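Local atomic coordinates of response regulator receiver modulated diguanylate cyclase with PAS/PAC sensor (Desulfovibrio desulfuricans subsp. desulfuricans, PDB entry 3CG0), a protein that probably receives a phosphoryl signal through its CheY-like receiver domain, the part in this structure, to control synthesis of cyclic di-GMP by its diguanylate cyclase domain. Residues 62-72 / 96-104. Numbering follows the deposited sequence.
Sequences IMLCGALDGVE and TFQRAKRVN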
loop_
_atom_site.group_PDB
_atom_site.type_symbol
_atom_site.label_atom_id
_atom_site.label_comp_id
_atom_site.label_asym_id
_atom_site.label_seq_id
_atom_site.Cartn_x
_atom_site.Cartn_y
_atom_site.Cartn_z
ATOM N N ILE C 62 18.849 -14.271 -26.945
ATOM C CA ILE C 62 20.056 -13.497 -26.696
ATOM C C ILE C 62 21.065 -13.678 -27.828
ATOM O O ILE C 62 21.864 -12.788 -28.099
ATOM C CB ILE C 62 20.664 -13.819 -25.290
ATOM C CG1 ILE C 62 21.601 -12.696 -24.820
ATOM C CG2 ILE C 62 21.349 -15.213 -25.242
ATOM C CD1 ILE C 62 21.780 -12.656 -23.312
ATOM N N MET C 63 20.953 -14.810 -28.524
ATOM C CA MET C 63 21.925 -15.239 -29.519
ATOM C C MET C 63 21.543 -14.931 -30.970
ATOM O O MET C 63 22.182 -15.461 -31.886
ATOM C CB MET C 63 22.221 -16.737 -29.338
ATOM C CG MET C 63 23.665 -17.059 -28.924
ATOM S SD MET C 63 24.233 -16.428 -27.325
ATOM C CE MET C 63 25.863 -15.857 -27.792
ATOM N N LEU C 64 20.526 -14.097 -31.160
ATOM C CA LEU C 64 20.137 -13.648 -32.490
ATOM C C LEU C 64 21.319 -13.044 -33.239
ATOM O O LEU C 64 22.180 -12.397 -32.643
ATOM C CB LEU C 64 18.997 -12.631 -32.401
ATOM C CG LEU C 64 17.582 -13.179 -32.595
ATOM C CD1 LEU C 64 16.583 -12.043 -32.750
ATOM C CD2 LEU C 64 17.527 -14.114 -33.793
ATOM N N CYS C 65 21.352 -13.262 -34.548
ATOM C CA CYS C 65 22.338 -12.619 -35.414
ATOM C C CYS C 65 21.642 -12.014 -36.632
ATOM O O CYS C 65 20.442 -12.226 -36.845
ATOM C CB CYS C 65 23.463 -13.598 -35.813
ATOM S SG CYS C 65 23.069 -14.872 -37.075
ATOM N N GLY C 66 22.395 -11.249 -37.417
ATOM C CA GLY C 66 21.849 -10.587 -38.596
ATOM C C GLY C 66 21.855 -9.078 -38.470
ATOM O O GLY C 66 22.853 -8.487 -38.049
ATOM N N ALA C 67 20.729 -8.466 -38.832
ATOM C CA ALA C 67 20.575 -7.014 -38.882
ATOM C C ALA C 67 20.763 -6.336 -37.521
ATOM O O ALA C 67 21.578 -5.415 -37.386
ATOM C CB ALA C 67 19.221 -6.657 -39.480
ATOM N N LEU C 68 19.993 -6.789 -36.531
ATOM C CA LEU C 68 20.173 -6.411 -35.131
ATOM C C LEU C 68 20.388 -7.703 -34.379
ATOM O O LEU C 68 19.740 -8.699 -34.686
ATOM C CB LEU C 68 18.920 -5.734 -34.570
ATOM C CG LEU C 68 18.506 -4.323 -34.970
ATOM C CD1 LEU C 68 17.157 -4.020 -34.377
ATOM C CD2 LEU C 68 19.514 -3.285 -34.509
ATOM N N ASP C 69 21.290 -7.708 -33.404
ATOM C CA ASP C 69 21.442 -8.892 -32.563
ATOM C C ASP C 69 20.366 -8.912 -31.471
ATOM O O ASP C 69 19.526 -8.009 -31.414
ATOM C CB ASP C 69 22.873 -9.050 -32.011
ATOM C CG ASP C 69 23.344 -7.854 -31.194
ATOM O OD1 ASP C 69 24.381 -7.266 -31.568
ATOM O OD2 ASP C 69 22.705 -7.509 -30.172
ATOM N N GLY C 70 20.390 -9.936 -30.622
ATOM C CA GLY C 70 19.387 -10.105 -29.571
ATOM C C GLY C 70 19.420 -8.978 -28.565
ATOM O O GLY C 70 18.384 -8.495 -28.117
ATOM N N VAL C 71 20.630 -8.536 -28.248
ATOM C CA VAL C 71 20.831 -7.503 -27.247
ATOM C C VAL C 71 20.322 -6.142 -27.730
ATOM O O VAL C 71 19.631 -5.440 -26.987
ATOM C CB VAL C 71 22.302 -7.497 -26.742
ATOM C CG1 VAL C 71 22.558 -6.346 -25.813
ATOM C CG2 VAL C 71 22.594 -8.798 -26.004
ATOM N N GLU C 72 20.625 -5.806 -28.982
ATOM C CA GLU C 72 20.198 -4.550 -29.593
ATOM C C GLU C 72 18.707 -4.513 -29.876
ATOM O O GLU C 72 18.088 -3.457 -29.823
ATOM C CB GLU C 72 20.918 -4.328 -30.919
ATOM C CG GLU C 72 22.413 -4.089 -30.823
ATOM C CD GLU C 72 23.035 -3.897 -32.193
ATOM O OE1 GLU C 72 23.572 -2.798 -32.446
ATOM O OE2 GLU C 72 22.966 -4.836 -33.026
ATOM N N THR C 96 28.503 -11.413 -24.237
ATOM C CA THR C 96 27.137 -11.025 -24.627
ATOM C C THR C 96 26.247 -10.768 -23.420
ATOM O O THR C 96 25.390 -9.886 -23.465
ATOM C CB THR C 96 26.443 -12.036 -25.578
ATOM O OG1 THR C 96 26.276 -13.295 -24.918
ATOM C CG2 THR C 96 27.234 -12.216 -26.868
ATOM N N PHE C 97 26.467 -11.526 -22.344
ATOM C CA PHE C 97 25.805 -11.282 -21.058
ATOM C C PHE C 97 26.226 -9.969 -20.398
ATOM O O PHE C 97 25.508 -9.454 -19.540
ATOM C CB PHE C 97 26.040 -12.441 -20.088
ATOM C CG PHE C 97 25.290 -13.693 -20.446
ATOM C CD1 PHE C 97 23.895 -13.721 -20.419
ATOM C CD2 PHE C 97 25.974 -14.849 -20.796
ATOM C CE1 PHE C 97 23.199 -14.878 -20.750
ATOM C CE2 PHE C 97 25.283 -16.016 -21.127
ATOM C CZ PHE C 97 23.894 -16.027 -21.107
ATOM N N GLN C 98 27.389 -9.441 -20.789
ATOM C CA GLN C 98 27.834 -8.115 -20.349
ATOM C C GLN C 98 26.991 -7.044 -21.023
ATOM O O GLN C 98 26.547 -6.105 -20.362
ATOM C CB GLN C 98 29.314 -7.861 -20.678
ATOM C CG GLN C 98 30.297 -8.908 -20.193
ATOM C CD GLN C 98 30.969 -8.541 -18.896
ATOM O OE1 GLN C 98 30.332 -8.472 -17.842
ATOM N NE2 GLN C 98 32.274 -8.320 -18.962
ATOM N N ARG C 99 26.779 -7.181 -22.334
ATOM C CA ARG C 99 25.976 -6.211 -23.084
ATOM C C ARG C 99 24.495 -6.355 -22.765
ATOM O O ARG C 99 23.748 -5.381 -22.823
ATOM C CB ARG C 99 26.168 -6.332 -24.599
ATOM C CG ARG C 99 27.504 -6.851 -25.064
ATOM C CD ARG C 99 27.913 -6.294 -26.425
ATOM N NE ARG C 99 26.798 -5.903 -27.291
ATOM C CZ ARG C 99 26.241 -6.682 -28.217
ATOM N NH1 ARG C 99 26.660 -7.928 -28.404
ATOM N NH2 ARG C 99 25.244 -6.211 -28.954
ATOM N N ALA C 100 24.078 -7.575 -22.430
ATOM C CA ALA C 100 22.689 -7.845 -22.065
ATOM C C ALA C 100 22.340 -7.209 -20.722
ATOM O O ALA C 100 21.223 -6.750 -20.535
ATOM C CB ALA C 100 22.431 -9.327 -22.035
ATOM N N LYS C 101 23.310 -7.167 -19.808
ATOM C CA LYS C 101 23.171 -6.457 -18.531
ATOM C C LYS C 101 22.665 -5.017 -18.715
ATOM O O LYS C 101 21.781 -4.573 -17.986
ATOM C CB LYS C 101 24.506 -6.454 -17.777
ATOM C CG LYS C 101 24.402 -6.034 -16.310
ATOM C CD LYS C 101 25.690 -5.400 -15.777
ATOM C CE LYS C 101 26.671 -6.423 -15.198
ATOM N NZ LYS C 101 27.555 -7.026 -16.238
ATOM N N ARG C 102 23.206 -4.317 -19.711
ATOM C CA ARG C 102 22.900 -2.900 -19.956
ATOM C C ARG C 102 21.481 -2.577 -20.425
ATOM O O ARG C 102 21.035 -1.435 -20.279
ATOM C CB ARG C 102 23.906 -2.282 -20.935
ATOM C CG ARG C 102 25.232 -1.892 -20.302
ATOM C CD ARG C 102 26.367 -2.815 -20.708
ATOM N NE ARG C 102 26.843 -2.537 -22.064
ATOM C CZ ARG C 102 27.986 -2.993 -22.576
ATOM N NH1 ARG C 102 28.798 -3.758 -21.852
ATOM N NH2 ARG C 102 28.323 -2.681 -23.822
ATOM N N VAL C 103 20.768 -3.556 -20.988
ATOM C CA VAL C 103 19.356 -3.340 -21.347
ATOM C C VAL C 103 18.475 -3.568 -20.108
ATOM O O VAL C 103 17.279 -3.265 -20.115
ATOM C CB VAL C 103 18.884 -4.201 -22.583
ATOM C CG1 VAL C 103 20.030 -4.463 -23.549
ATOM C CG2 VAL C 103 18.242 -5.510 -22.170
ATOM N N ASN C 104 19.111 -4.051 -19.044
ATOM C CA ASN C 104 18.462 -4.505 -17.808
ATOM C C ASN C 104 17.219 -5.364 -18.035
ATOM O O ASN C 104 16.092 -4.880 -17.872
ATOM C CB ASN C 104 18.170 -3.341 -16.849
ATOM C CG ASN C 104 17.720 -3.824 -15.466
ATOM O OD1 ASN C 104 18.266 -4.791 -14.915
ATOM N ND2 ASN C 104 16.702 -3.166 -14.917
#
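Val71 is the bump that fits into the side of helix 94-101, beside helix 70-80 in the CheY-like (βα)5 receiver fold. Its branched, compact side chain suits a hollow walled by Thr96, Arg99, Ala100 and Val103: CG1 lies 3.4 Å from Arg99 O, while CG2 turns to the small methyl of Ala100. Ala100 leaves room for a second bump, since Ile62 CD1 reaches its CB at 3.6 Å and meets the Phe97 ring obliquely, CG1 standing anti to the backbone N (chi1 -160°). Ile62 directly follows Asp61, the predicted phosphorylation site, and its side chain packs the loop leaving strand 57-61 against this helix. At one end the flexible Met63 bends its CE over Thr96, whose hydroxyl is hydrogen-bonded to Asp93 O. At the other, Val103 CG1 sits against Val71 O at 3.6 Å. Arg99 arches across Val71, which lies under one guanidinium face, to reach Asp69. This N-cap of helix 70-80 forms a capping box with Glu72: OD2 accepts from Glu72 N, and Asp69 N returns a weak bond to Glu72 OE2. Arg99 NH2 also bonds OD2 weakly, but its salt bridge to Asp69 OD1 is 2.9 Å, met from the carboxylate's syn side, 26° out of plane.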